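Local coordinates for protein fumarate lyase (Mesorhizobium sp., PDB 3C8T) that belongs to the fumarase/aspartase superfamily of lyases, mainly helical enzymes built as assemblies of four copies of one chain, at residues 153-157 against 364-368; 141-146 against 158-163; 259-265 against 347-353; 369-373 against 409-414; 400-405 against 419-423. All coordinates share one frame; numbering follows the deposited sequence.

The contacts form a chain of neighbours along one end of the elongated subunit. Contacts 1 and 2 share the small antiparallel sheet of strands 145-150, 153-155 and 157-159, their centres about 15 Å apart. Contact 3 packs against contact 2, with centres about 12 Å apart, through M146 on E262 and F160 on V348. On the other flank, V365 and A368 of contact 1 touch L422 of contact 5. Contact 4 carries on the helix entered in contact 1 and interlocks with contact 5, their centres about 10 Å apart. H154 of contact 1 bonds E259 of contact 3 in the third subunit, consistent with this family's shared active sites; contacts 4 and 5 are C-terminal.

Contact 1: 153-157 against 364-368; sequences QHALP and IVAEA
The H154 ring and I364 meet obliquely, the methyl I364 CD1 lying 3.9 Å from H154 CB, while H154 NE2 points elsewhere and is bonded to E259 of the third subunit. The other flat group is the E367 carboxylate; the L156 and E367 side chains cross at about a right angle, and L156 CD1 stops 3.7 Å from E367 OE2. This oxygen takes its hydrogen bond from outside the contact, at the hydroxyl of Y428. I364 is the central wedge: CG1 is turned opposite the backbone N (chi1 -159°) and the chain stays extended beyond it, which carries CD1 under the bend at L156. Backbone oxygens come close here too. I364 O is 3.4 Å from L156 CD2, and it faces A155 O at 3.3 Å, two acceptors with no hydrogen bond between them. Farther along, the P157 ring lies across V365, with P157 CG 3.5 Å from V365 CG1. No hydrogen bond links the two segments, so the join rests on van der Waals packing of side chains on each other and on backbone. Both the second subunit, through S194 and S199, and the third subunit reach this place. It is a strand corner seated on the start of helix 366-377, whose N-cap is V365, in a region where lyases of this superfamily bring several subunits together around their active sites.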
# COMPACT_ATOMS: atom_id res chain seq x y z
N GLN A 153 -5.27 -8.53 27.47
CA GLN A 153 -5.58 -8.63 28.90
C GLN A 153 -6.65 -9.69 29.19
O GLN A 153 -7.50 -9.97 28.35
CB GLN A 153 -6.02 -7.26 29.43
CG GLN A 153 -4.82 -6.32 29.58
CD GLN A 153 -5.22 -4.90 29.80
OE1 GLN A 153 -6.16 -4.62 30.55
NE2 GLN A 153 -4.51 -3.97 29.14
N HIS A 154 -6.59 -10.27 30.39
CA HIS A 154 -7.43 -11.40 30.72
C HIS A 154 -8.90 -11.00 30.59
O HIS A 154 -9.31 -9.93 31.08
CB HIS A 154 -7.06 -11.94 32.12
CG HIS A 154 -5.79 -12.74 32.15
ND1 HIS A 154 -5.43 -13.55 33.21
CD2 HIS A 154 -4.78 -12.84 31.25
CE1 HIS A 154 -4.25 -14.11 32.97
NE2 HIS A 154 -3.82 -13.67 31.80
N ALA A 155 -9.66 -11.80 29.85
CA ALA A 155 -11.09 -11.49 29.65
C ALA A 155 -11.97 -12.53 30.35
O ALA A 155 -12.43 -12.28 31.47
CB ALA A 155 -11.40 -11.36 28.14
N LEU A 156 -12.18 -13.70 29.74
CA LEU A 156 -12.83 -14.83 30.39
C LEU A 156 -12.03 -16.07 30.04
O LEU A 156 -11.18 -16.02 29.14
CB LEU A 156 -14.28 -15.01 29.93
CG LEU A 156 -15.38 -13.99 30.28
CD1 LEU A 156 -16.68 -14.39 29.64
CD2 LEU A 156 -15.59 -13.79 31.81
N PRO A 157 -12.29 -17.21 30.73
CA PRO A 157 -11.63 -18.43 30.29
C PRO A 157 -12.01 -18.88 28.86
O PRO A 157 -13.18 -18.76 28.47
CB PRO A 157 -12.12 -19.46 31.32
CG PRO A 157 -12.54 -18.66 32.49
CD PRO A 157 -13.11 -17.43 31.93
N ILE A 364 -10.93 -13.11 36.79
CA ILE A 364 -11.29 -13.45 35.41
C ILE A 364 -12.69 -14.06 35.25
O ILE A 364 -13.20 -14.13 34.14
CB ILE A 364 -10.19 -14.38 34.75
CG1 ILE A 364 -10.24 -14.34 33.21
CG2 ILE A 364 -10.25 -15.81 35.33
CD1 ILE A 364 -9.19 -15.19 32.56
N VAL A 365 -13.28 -14.53 36.36
CA VAL A 365 -14.64 -15.09 36.40
C VAL A 365 -15.60 -14.31 37.36
O VAL A 365 -16.66 -14.81 37.78
CB VAL A 365 -14.67 -16.65 36.63
CG1 VAL A 365 -14.08 -17.38 35.40
CG2 VAL A 365 -13.94 -17.09 37.94
N ALA A 366 -15.27 -13.05 37.64
CA ALA A 366 -16.23 -12.14 38.29
C ALA A 366 -17.62 -12.26 37.65
O ALA A 366 -18.63 -12.35 38.36
CB ALA A 366 -15.73 -10.72 38.23
N GLU A 367 -17.67 -12.25 36.30
CA GLU A 367 -18.94 -12.41 35.55
C GLU A 367 -19.79 -13.61 36.01
O GLU A 367 -21.02 -13.50 36.09
CB GLU A 367 -18.68 -12.54 34.04
CG GLU A 367 -19.96 -12.29 33.21
CD GLU A 367 -19.85 -12.75 31.74
OE1 GLU A 367 -19.82 -11.85 30.84
OE2 GLU A 367 -19.81 -13.99 31.49
N ALA A 368 -19.15 -14.75 36.28
CA ALA A 368 -19.84 -15.95 36.79
C ALA A 368 -20.52 -15.72 38.17
O ALA A 368 -21.57 -16.31 38.45
CB ALA A 368 -18.87 -17.13 36.88

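Contact 2: 141-146 against 158-163; sequences HRDTPM and VTFGYK
T159 and R142 make the first-shell contact that draws the turn 141-144 to the start of the helix: T159 OG1 donates to R142 O at 2.8 Å, arriving from above the carbonyl plane. The hydroxyl sits between the backbone N and the carbonyl carbon (chi1 60°), where it also accepts from Y162 N, the capping bond of the N-cap residue. H141 O is gripped twice, by T144 N of its own type I turn and, from the opposite face of its plane, by G161 N at 2.9 Å. T144 O takes F160 N at 2.9 Å, and M146 and V158 exchange both backbone bonds of an antiparallel hydrogen-bonded pair. The aromatic rings form an offset edge-to-face pair, the F160 edge toward the H141 face, with planes at 73°. H141 CB also lies at the F160 edge, 3.6 Å from F160 CD2. On the same sheet face as V158, M146 places CG 3.7 Å from V158 CG2, and a bend at chi3 (-69°) turns the methyl end toward K163. M146 SD stands at the F160 ring edge, a Met-aromatic contact. In the next shell, T144 OG1 bonds H141 ND1 at 2.8 Å and fixes the imidazole, while K163 NZ pairs with D251 and with E312 of the second subunit. Strand 347-348 and helix 350-357 cover F160, and helix 432-440 flanks R142, whose guanidinium pairs with D437.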
# COMPACT_ATOMS: atom_id res chain seq x y z
N HIS A 141 -6.85 -30.35 22.26
CA HIS A 141 -6.87 -29.32 23.31
C HIS A 141 -8.23 -28.73 23.52
O HIS A 141 -8.38 -27.66 24.14
CB HIS A 141 -5.75 -28.28 23.08
CG HIS A 141 -4.39 -28.89 23.20
ND1 HIS A 141 -3.86 -29.26 24.42
CD2 HIS A 141 -3.50 -29.31 22.27
CE1 HIS A 141 -2.69 -29.83 24.24
NE2 HIS A 141 -2.43 -29.86 22.95
N ARG A 142 -9.23 -29.42 22.99
CA ARG A 142 -10.64 -29.04 23.13
C ARG A 142 -10.95 -28.58 24.56
O ARG A 142 -11.64 -27.59 24.74
CB ARG A 142 -11.55 -30.22 22.72
CG ARG A 142 -13.05 -29.93 22.72
CD ARG A 142 -13.89 -31.22 22.75
NE ARG A 142 -15.33 -30.98 22.62
CZ ARG A 142 -16.18 -30.83 23.63
NH1 ARG A 142 -15.75 -30.87 24.89
NH2 ARG A 142 -17.48 -30.61 23.38
N ASP A 143 -10.44 -29.31 25.56
CA ASP A 143 -10.75 -29.00 26.96
C ASP A 143 -9.58 -28.41 27.77
O ASP A 143 -9.69 -28.33 28.99
CB ASP A 143 -11.29 -30.27 27.71
CG ASP A 143 -12.41 -30.96 26.95
OD1 ASP A 143 -12.40 -32.21 26.92
OD2 ASP A 143 -13.27 -30.28 26.37
N THR A 144 -8.47 -28.04 27.12
CA THR A 144 -7.33 -27.39 27.77
C THR A 144 -7.67 -25.91 28.12
O THR A 144 -7.69 -25.02 27.21
CB THR A 144 -6.11 -27.44 26.84
OG1 THR A 144 -5.97 -28.76 26.26
CG2 THR A 144 -4.80 -27.07 27.60
N PRO A 145 -7.93 -25.60 29.42
CA PRO A 145 -8.32 -24.22 29.74
C PRO A 145 -7.13 -23.25 29.73
O PRO A 145 -5.98 -23.64 29.96
CB PRO A 145 -8.92 -24.31 31.14
CG PRO A 145 -8.48 -25.64 31.70
CD PRO A 145 -7.81 -26.44 30.63
N MET A 146 -7.44 -22.00 29.42
CA MET A 146 -6.46 -20.91 29.36
C MET A 146 -7.22 -19.57 29.47
O MET A 146 -8.44 -19.54 29.33
CB MET A 146 -5.64 -20.96 28.05
CG MET A 146 -6.42 -20.62 26.73
SD MET A 146 -5.30 -20.76 25.29
CE MET A 146 -4.17 -19.38 25.56
N VAL A 158 -11.05 -19.39 28.10
CA VAL A 158 -11.35 -20.14 26.85
C VAL A 158 -10.57 -21.47 26.90
O VAL A 158 -9.98 -21.77 27.92
CB VAL A 158 -10.99 -19.32 25.54
CG1 VAL A 158 -11.80 -18.01 25.45
CG2 VAL A 158 -9.48 -19.08 25.40
N THR A 159 -10.60 -22.29 25.85
CA THR A 159 -9.65 -23.42 25.79
C THR A 159 -8.74 -23.19 24.62
O THR A 159 -9.09 -22.41 23.73
CB THR A 159 -10.34 -24.79 25.66
OG1 THR A 159 -11.11 -24.82 24.47
CG2 THR A 159 -11.26 -25.07 26.85
N PHE A 160 -7.57 -23.82 24.62
CA PHE A 160 -6.66 -23.70 23.51
C PHE A 160 -7.26 -24.35 22.23
O PHE A 160 -7.05 -23.85 21.13
CB PHE A 160 -5.28 -24.24 23.84
CG PHE A 160 -4.34 -24.16 22.66
CD1 PHE A 160 -3.87 -22.92 22.21
CD2 PHE A 160 -3.98 -25.31 21.95
CE1 PHE A 160 -3.05 -22.82 21.11
CE2 PHE A 160 -3.15 -25.22 20.82
CZ PHE A 160 -2.68 -23.96 20.40
N GLY A 161 -8.01 -25.44 22.36
CA GLY A 161 -8.67 -26.04 21.19
C GLY A 161 -9.67 -25.07 20.59
O GLY A 161 -9.84 -25.02 19.38
N TYR A 162 -10.34 -24.28 21.45
CA TYR A 162 -11.23 -23.24 20.98
C TYR A 162 -10.46 -22.24 20.08
O TYR A 162 -10.89 -21.99 18.94
CB TYR A 162 -12.00 -22.56 22.12
CG TYR A 162 -12.63 -21.24 21.67
CD1 TYR A 162 -13.91 -21.20 21.13
CD2 TYR A 162 -11.90 -20.02 21.76
CE1 TYR A 162 -14.46 -19.98 20.69
CE2 TYR A 162 -12.42 -18.82 21.33
CZ TYR A 162 -13.69 -18.80 20.79
OH TYR A 162 -14.18 -17.57 20.36
N LYS A 163 -9.33 -21.71 20.58
CA LYS A 163 -8.44 -20.86 19.76
C LYS A 163 -8.05 -21.50 18.44
O LYS A 163 -8.08 -20.85 17.41
CB LYS A 163 -7.14 -20.46 20.51
CG LYS A 163 -7.35 -19.42 21.59
CD LYS A 163 -5.98 -18.79 22.09
CE LYS A 163 -5.21 -18.07 20.96
NZ LYS A 163 -6.18 -17.17 20.23

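Contact 3: 259-265 against 347-353; sequences ELGEVAE and QVFPDRM
R352 lies along the backbone at L260 and G261, touching it with most of its side-chain atoms. CB and CG start beside G261 O, with R352 CG 3.2 Å from that oxygen. Bends at chi2 (-57°) and chi3 (-70°) then fold the chain back, bringing NE and CZ beneath L260 O, which stands over a face of the guanidinium and makes no hydrogen bond with it. G261 CA lies over a face of the guanidinium, toward its rim, 3.7 Å from R352 NH1. At the tip, NH2 is hydrogen-bonded to the carbonyl oxygen of T258. Beyond the arginine, A264 and Q347 form an antiparallel hydrogen-bonded pair and V263 with V348 the non-hydrogen-bonded one, and F349 N donates to E262 O at 2.9 Å. Q347 NE2 adds a bond to E265 O at 2.7 Å, from above the carbonyl plane. The F349 ring turns its edge to G261 O and to A264 CB, the latter 3.7 Å from F349 CE2. M353 crosses E262 at about a right angle, M353 CG 3.9 Å from E262 CB. A water donates to both E262 OE2 and M353 O, and that carboxylate is also paired with R149. Carbonyl oxygens of T258, L260 and G261 thus face a cation and an aromatic edge, so the attraction is probably partly electrostatic.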
# COMPACT_ATOMS: atom_id res chain seq x y z
N GLU A 259 6.95 -14.27 30.22
CA GLU A 259 5.96 -14.29 31.27
C GLU A 259 4.72 -15.12 30.93
O GLU A 259 3.95 -15.40 31.84
CB GLU A 259 5.53 -12.86 31.63
CG GLU A 259 6.66 -11.96 32.19
CD GLU A 259 7.42 -11.15 31.10
OE1 GLU A 259 7.29 -11.48 29.89
OE2 GLU A 259 8.13 -10.17 31.46
N LEU A 260 4.47 -15.44 29.65
CA LEU A 260 3.35 -16.30 29.27
C LEU A 260 3.78 -17.76 29.17
O LEU A 260 3.32 -18.58 29.97
CB LEU A 260 2.67 -15.84 27.96
CG LEU A 260 1.60 -14.76 28.12
CD1 LEU A 260 2.26 -13.45 28.68
CD2 LEU A 260 0.88 -14.47 26.80
N GLY A 261 4.64 -18.07 28.19
CA GLY A 261 5.27 -19.37 28.03
C GLY A 261 4.28 -20.49 27.79
O GLY A 261 4.53 -21.63 28.19
N GLU A 262 3.19 -20.18 27.10
CA GLU A 262 2.08 -21.11 26.94
C GLU A 262 2.26 -22.10 25.79
O GLU A 262 1.59 -23.14 25.78
CB GLU A 262 0.77 -20.36 26.81
CG GLU A 262 0.38 -19.68 28.08
CD GLU A 262 -0.86 -18.83 27.93
OE1 GLU A 262 -1.33 -18.67 26.77
OE2 GLU A 262 -1.35 -18.32 28.97
N VAL A 263 3.14 -21.77 24.84
CA VAL A 263 3.50 -22.63 23.70
C VAL A 263 4.95 -22.39 23.27
O VAL A 263 5.61 -21.45 23.73
CB VAL A 263 2.58 -22.41 22.42
CG1 VAL A 263 1.10 -22.69 22.71
CG2 VAL A 263 2.81 -21.04 21.78
N ALA A 264 5.43 -23.24 22.37
CA ALA A 264 6.73 -23.11 21.76
C ALA A 264 6.68 -23.76 20.37
O ALA A 264 5.96 -24.76 20.15
CB ALA A 264 7.85 -23.78 22.66
N GLU A 265 7.42 -23.16 19.44
CA GLU A 265 7.55 -23.63 18.07
C GLU A 265 8.32 -24.92 18.14
O GLU A 265 9.08 -25.10 19.07
CB GLU A 265 8.36 -22.62 17.23
CG GLU A 265 7.58 -21.33 16.82
CD GLU A 265 8.26 -20.54 15.65
OE1 GLU A 265 9.32 -20.99 15.12
OE2 GLU A 265 7.68 -19.49 15.25
N GLN A 347 4.42 -27.10 20.41
CA GLN A 347 4.48 -27.57 21.79
C GLN A 347 3.46 -26.73 22.58
O GLN A 347 3.54 -25.51 22.58
CB GLN A 347 5.88 -27.42 22.37
CG GLN A 347 7.04 -28.06 21.53
CD GLN A 347 8.44 -27.60 22.00
OE1 GLN A 347 8.86 -27.90 23.14
NE2 GLN A 347 9.15 -26.85 21.14
N VAL A 348 2.51 -27.37 23.22
CA VAL A 348 1.45 -26.69 23.96
C VAL A 348 1.71 -27.03 25.41
O VAL A 348 2.01 -28.21 25.68
CB VAL A 348 0.05 -27.23 23.54
CG1 VAL A 348 -1.07 -26.63 24.40
CG2 VAL A 348 -0.22 -26.99 22.04
N PHE A 349 1.65 -26.03 26.32
CA PHE A 349 1.99 -26.22 27.75
C PHE A 349 0.83 -25.99 28.72
O PHE A 349 0.62 -24.89 29.21
CB PHE A 349 3.19 -25.39 28.16
CG PHE A 349 4.38 -25.62 27.28
CD1 PHE A 349 4.86 -26.92 27.07
CD2 PHE A 349 5.02 -24.55 26.64
CE1 PHE A 349 5.98 -27.14 26.22
CE2 PHE A 349 6.12 -24.76 25.80
CZ PHE A 349 6.60 -26.06 25.60
N PRO A 350 0.01 -27.03 28.92
CA PRO A 350 -1.18 -26.82 29.73
C PRO A 350 -0.87 -26.30 31.15
O PRO A 350 -1.69 -25.57 31.72
CB PRO A 350 -1.84 -28.19 29.71
CG PRO A 350 -1.40 -28.75 28.33
CD PRO A 350 0.06 -28.38 28.33
N ASP A 351 0.33 -26.61 31.65
CA ASP A 351 0.77 -26.17 32.97
C ASP A 351 0.95 -24.67 33.04
O ASP A 351 0.42 -24.03 33.95
CB ASP A 351 2.05 -26.91 33.46
CG ASP A 351 3.26 -26.79 32.48
OD1 ASP A 351 3.07 -26.46 31.29
OD2 ASP A 351 4.41 -27.05 32.90
N ARG A 352 1.66 -24.09 32.07
CA ARG A 352 1.79 -22.63 32.03
C ARG A 352 0.42 -21.98 31.76
O ARG A 352 0.15 -20.93 32.29
CB ARG A 352 2.81 -22.16 30.97
CG ARG A 352 4.27 -22.33 31.33
CD ARG A 352 4.67 -21.62 32.63
NE ARG A 352 4.67 -20.16 32.52
CZ ARG A 352 5.65 -19.44 31.96
NH1 ARG A 352 6.70 -20.05 31.41
NH2 ARG A 352 5.57 -18.11 31.92
N MET A 353 -0.44 -22.64 30.98
CA MET A 353 -1.75 -22.11 30.67
C MET A 353 -2.62 -21.97 31.93
O MET A 353 -3.33 -20.98 32.11
CB MET A 353 -2.46 -22.98 29.59
CG MET A 353 -1.95 -22.79 28.13
SD MET A 353 -2.67 -23.93 26.88
CE MET A 353 -1.96 -23.17 25.39
O HOH W 1 -3.78 -18.79 30.01

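Contact 4: 369-373 against 409-414; sequences VMMAL and EVAKPL
Apolar contacts between V369, L373, V410 and L414 carry this crossing of helix 369-373 over helix 409-414. The short axes pass 11.0 Å apart at 62°, a wide separation bridged by branched side chains. V369 CG1, anti to the backbone N (chi1 -176°), reaches toward the other helix and meets two partners, V410 CG1 at 3.9 Å and L414 CD1 at 4.0 Å. The two valines cross at about a right angle. L373 divides its methyls: CD2 goes to V410 CG1, also at 4.0 Å, while CD1 touches the P413 ring, 4.0 Å from P413 CG. A372 CB adds a looser apolar touch, 4.3 Å from L414 CD2. A second kind of contact sets methyls against backbone carbonyls. L414 CD2 sits 3.6 Å from A372 O, and L373 CD1 lies 3.8 Å from E409 O. The third element is the backbone itself: P413 has no N-H to give to the preceding turn, and the helix is kinked there, beside the point where L373 CD1 touches the proline ring. Neighbouring helices close round the same side chains, with helix 379-395 meeting V369 and V410 through V386 and I385, and helix 416-422 meeting V369, A372 and L414 through L419 and L422. No hydrogen bond or salt bridge joins the two segments. The contact is therefore apolar, and side-chain shape probably counts for more than polar pairing in how these two segments meet.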
# COMPACT_ATOMS: atom_id res chain seq x y z
N VAL A 369 -19.89 -14.94 39.06
CA VAL A 369 -20.55 -14.58 40.32
C VAL A 369 -21.75 -13.65 40.05
O VAL A 369 -22.84 -13.91 40.58
CB VAL A 369 -19.57 -13.98 41.35
CG1 VAL A 369 -20.28 -13.71 42.70
CG2 VAL A 369 -18.32 -14.90 41.53
N MET A 370 -21.57 -12.61 39.23
CA MET A 370 -22.68 -11.74 38.77
C MET A 370 -23.88 -12.55 38.24
O MET A 370 -25.00 -12.38 38.72
CB MET A 370 -22.22 -10.77 37.67
CG MET A 370 -21.26 -9.66 38.11
SD MET A 370 -20.53 -8.71 36.73
CE MET A 370 -19.16 -7.92 37.57
N MET A 371 -23.64 -13.41 37.26
CA MET A 371 -24.67 -14.31 36.69
C MET A 371 -25.40 -15.05 37.82
O MET A 371 -26.63 -15.13 37.85
CB MET A 371 -24.01 -15.32 35.71
CG MET A 371 -24.96 -16.34 35.00
SD MET A 371 -24.11 -17.82 34.35
CE MET A 371 -23.21 -18.35 35.83
N ALA A 372 -24.64 -15.61 38.75
CA ALA A 372 -25.25 -16.37 39.84
C ALA A 372 -26.00 -15.51 40.87
O ALA A 372 -26.95 -15.97 41.50
CB ALA A 372 -24.21 -17.22 40.55
N LEU A 373 -25.55 -14.27 41.04
CA LEU A 373 -26.06 -13.40 42.06
C LEU A 373 -27.34 -12.70 41.60
O LEU A 373 -28.29 -12.61 42.37
CB LEU A 373 -24.98 -12.37 42.49
CG LEU A 373 -25.29 -11.46 43.69
CD1 LEU A 373 -25.66 -12.25 44.99
CD2 LEU A 373 -24.15 -10.51 43.97
N GLU A 409 -23.95 -9.78 51.62
CA GLU A 409 -24.88 -9.56 50.52
C GLU A 409 -24.59 -10.49 49.30
O GLU A 409 -25.40 -10.57 48.39
CB GLU A 409 -24.89 -8.07 50.11
CG GLU A 409 -23.59 -7.50 49.50
CD GLU A 409 -22.62 -6.89 50.53
OE1 GLU A 409 -22.04 -5.82 50.23
OE2 GLU A 409 -22.41 -7.48 51.63
N VAL A 410 -23.43 -11.17 49.31
CA VAL A 410 -23.14 -12.22 48.33
C VAL A 410 -23.06 -13.60 49.00
O VAL A 410 -23.68 -14.56 48.52
CB VAL A 410 -21.76 -12.01 47.60
CG1 VAL A 410 -21.75 -12.72 46.22
CG2 VAL A 410 -21.41 -10.57 47.49
N ALA A 411 -22.25 -13.70 50.06
CA ALA A 411 -21.99 -14.97 50.74
C ALA A 411 -23.27 -15.67 51.22
O ALA A 411 -23.45 -16.87 50.95
CB ALA A 411 -21.03 -14.78 51.88
N LYS A 412 -24.18 -14.93 51.86
CA LYS A 412 -25.42 -15.53 52.39
C LYS A 412 -26.36 -16.04 51.28
O LYS A 412 -26.79 -17.20 51.33
CB LYS A 412 -26.13 -14.60 53.41
N PRO A 413 -26.70 -15.19 50.28
CA PRO A 413 -27.54 -15.79 49.23
C PRO A 413 -26.88 -16.97 48.46
O PRO A 413 -27.57 -17.93 48.14
CB PRO A 413 -27.85 -14.61 48.29
CG PRO A 413 -26.84 -13.57 48.62
CD PRO A 413 -26.44 -13.76 50.03
N LEU A 414 -25.59 -16.90 48.18
CA LEU A 414 -24.91 -17.93 47.37
C LEU A 414 -24.36 -19.13 48.18
O LEU A 414 -24.47 -20.29 47.74
CB LEU A 414 -23.81 -17.28 46.52
CG LEU A 414 -24.32 -16.31 45.45
CD1 LEU A 414 -23.17 -15.82 44.55
CD2 LEU A 414 -25.47 -16.95 44.61

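Contact 5: 400-405 against 419-423; sequences LFEVLR and LRDLT
A phenylalanine clasped by two arginines, with an aliphatic seam beside it, joins the short helix 400-404 to the end of helix 416-422 in the C-terminal helical part. With CG pointing away from the backbone N (chi1 167°), the F401 ring is brought against L419 and R420. R420 CG covers one ring face in a CH-pi contact, 3.9 Å from the F401 centroid. The extended R420 chain then continues across the ring, bringing NH2 to 3.4 Å from F401 CE2, but the guanidinium is tilted 43° from the ring plane and does not stack flat. R405 CB lies over the opposite face, and L419 CB meets the edge, 3.8 Å from F401 CD1. The arginine ends approach closely, R405 NH2 being 4.0 Å from R420 NH2, a like-charge proximity that is probably eased by acid partners of R405: NH1 bonds E402 OE2 at 2.8 Å on its syn lone pair, and NE pairs with E416. At the other end T423 sits over F401 CB. Its OG1, donating at 2.7 Å, and its N meet L419 O from opposite faces of the carbonyl plane, which fixes the hydroxyl's direction. L404 CD1 packs 4.1 Å from L419 CD2, and V369 of helix 366-377 covers both leucines. Short helices with F401 and the leucines inside, the arginine ends outside, form a compact bundle, as in C-terminal domains of this superfamily.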
# COMPACT_ATOMS: atom_id res chain seq x y z
N LEU A 400 -10.35 -13.09 44.72
CA LEU A 400 -11.75 -12.69 44.75
C LEU A 400 -12.60 -13.49 45.76
O LEU A 400 -13.46 -12.89 46.43
CB LEU A 400 -12.37 -12.70 43.35
CG LEU A 400 -13.84 -12.26 43.24
CD1 LEU A 400 -14.09 -10.80 43.65
CD2 LEU A 400 -14.42 -12.56 41.87
N PHE A 401 -12.39 -14.81 45.86
CA PHE A 401 -13.16 -15.64 46.83
C PHE A 401 -12.98 -15.13 48.27
O PHE A 401 -13.97 -15.01 49.02
CB PHE A 401 -12.83 -17.15 46.78
CG PHE A 401 -13.38 -17.92 47.98
CD1 PHE A 401 -14.74 -18.17 48.09
CD2 PHE A 401 -12.53 -18.34 49.02
CE1 PHE A 401 -15.28 -18.84 49.21
CE2 PHE A 401 -13.05 -19.02 50.14
CZ PHE A 401 -14.42 -19.26 50.23
N GLU A 402 -11.72 -14.86 48.64
CA GLU A 402 -11.42 -14.36 49.98
C GLU A 402 -12.04 -12.98 50.28
O GLU A 402 -12.28 -12.67 51.43
CB GLU A 402 -9.91 -14.34 50.27
CG GLU A 402 -9.11 -15.69 50.12
CD GLU A 402 -9.61 -16.90 50.96
OE1 GLU A 402 -9.14 -18.04 50.66
OE2 GLU A 402 -10.42 -16.74 51.91
N VAL A 403 -12.32 -12.18 49.26
CA VAL A 403 -13.04 -10.92 49.49
C VAL A 403 -14.54 -11.20 49.60
O VAL A 403 -15.19 -10.80 50.58
CB VAL A 403 -12.74 -9.86 48.41
CG1 VAL A 403 -13.56 -8.59 48.62
CG2 VAL A 403 -11.25 -9.50 48.39
N LEU A 404 -15.08 -11.94 48.62
CA LEU A 404 -16.54 -12.15 48.52
C LEU A 404 -17.18 -12.89 49.69
O LEU A 404 -18.33 -12.62 50.06
CB LEU A 404 -16.92 -12.86 47.20
CG LEU A 404 -16.67 -12.12 45.89
CD1 LEU A 404 -17.08 -13.01 44.72
CD2 LEU A 404 -17.34 -10.73 45.83
N ARG A 405 -16.41 -13.81 50.26
CA ARG A 405 -16.83 -14.62 51.39
C ARG A 405 -17.15 -13.79 52.64
O ARG A 405 -17.89 -14.25 53.51
CB ARG A 405 -15.72 -15.64 51.73
CG ARG A 405 -14.68 -15.10 52.72
CD ARG A 405 -13.58 -16.10 53.03
NE ARG A 405 -14.05 -17.34 53.65
CZ ARG A 405 -13.26 -18.37 53.94
NH1 ARG A 405 -11.95 -18.32 53.68
NH2 ARG A 405 -13.78 -19.46 54.51
N LEU A 419 -19.55 -20.07 46.09
CA LEU A 419 -18.54 -19.03 45.82
C LEU A 419 -17.18 -19.59 45.38
O LEU A 419 -16.58 -19.07 44.42
CB LEU A 419 -18.36 -18.07 47.02
CG LEU A 419 -19.43 -16.98 47.15
CD1 LEU A 419 -19.20 -16.13 48.40
CD2 LEU A 419 -19.48 -16.10 45.85
N ARG A 420 -16.71 -20.63 46.08
CA ARG A 420 -15.54 -21.41 45.67
C ARG A 420 -15.67 -21.96 44.24
O ARG A 420 -14.74 -21.81 43.45
CB ARG A 420 -15.29 -22.59 46.62
CG ARG A 420 -14.84 -22.16 47.94
CD ARG A 420 -14.53 -23.34 48.79
NE ARG A 420 -14.15 -22.89 50.12
CZ ARG A 420 -12.95 -22.43 50.44
NH1 ARG A 420 -11.97 -22.36 49.53
NH2 ARG A 420 -12.72 -22.04 51.68
N ASP A 421 -16.81 -22.57 43.92
CA ASP A 421 -17.08 -23.10 42.56
C ASP A 421 -17.08 -21.97 41.47
O ASP A 421 -16.45 -22.10 40.42
CB ASP A 421 -18.41 -23.87 42.57
CG ASP A 421 -18.33 -25.19 43.37
OD1 ASP A 421 -17.19 -25.64 43.67
OD2 ASP A 421 -19.41 -25.78 43.70
N LEU A 422 -17.76 -20.88 41.76
CA LEU A 422 -17.94 -19.77 40.81
C LEU A 422 -16.66 -18.97 40.55
O LEU A 422 -16.50 -18.38 39.49
CB LEU A 422 -19.05 -18.82 41.28
CG LEU A 422 -20.45 -19.43 41.30
CD1 LEU A 422 -21.39 -18.62 42.20
CD2 LEU A 422 -21.01 -19.54 39.88
N THR A 423 -15.76 -18.95 41.54
CA THR A 423 -14.49 -18.29 41.41
C THR A 423 -13.38 -19.17 40.85
O THR A 423 -12.27 -18.69 40.68
CB THR A 423 -14.04 -17.57 42.73
OG1 THR A 423 -14.00 -18.49 43.82
CG2 THR A 423 -14.99 -16.43 43.04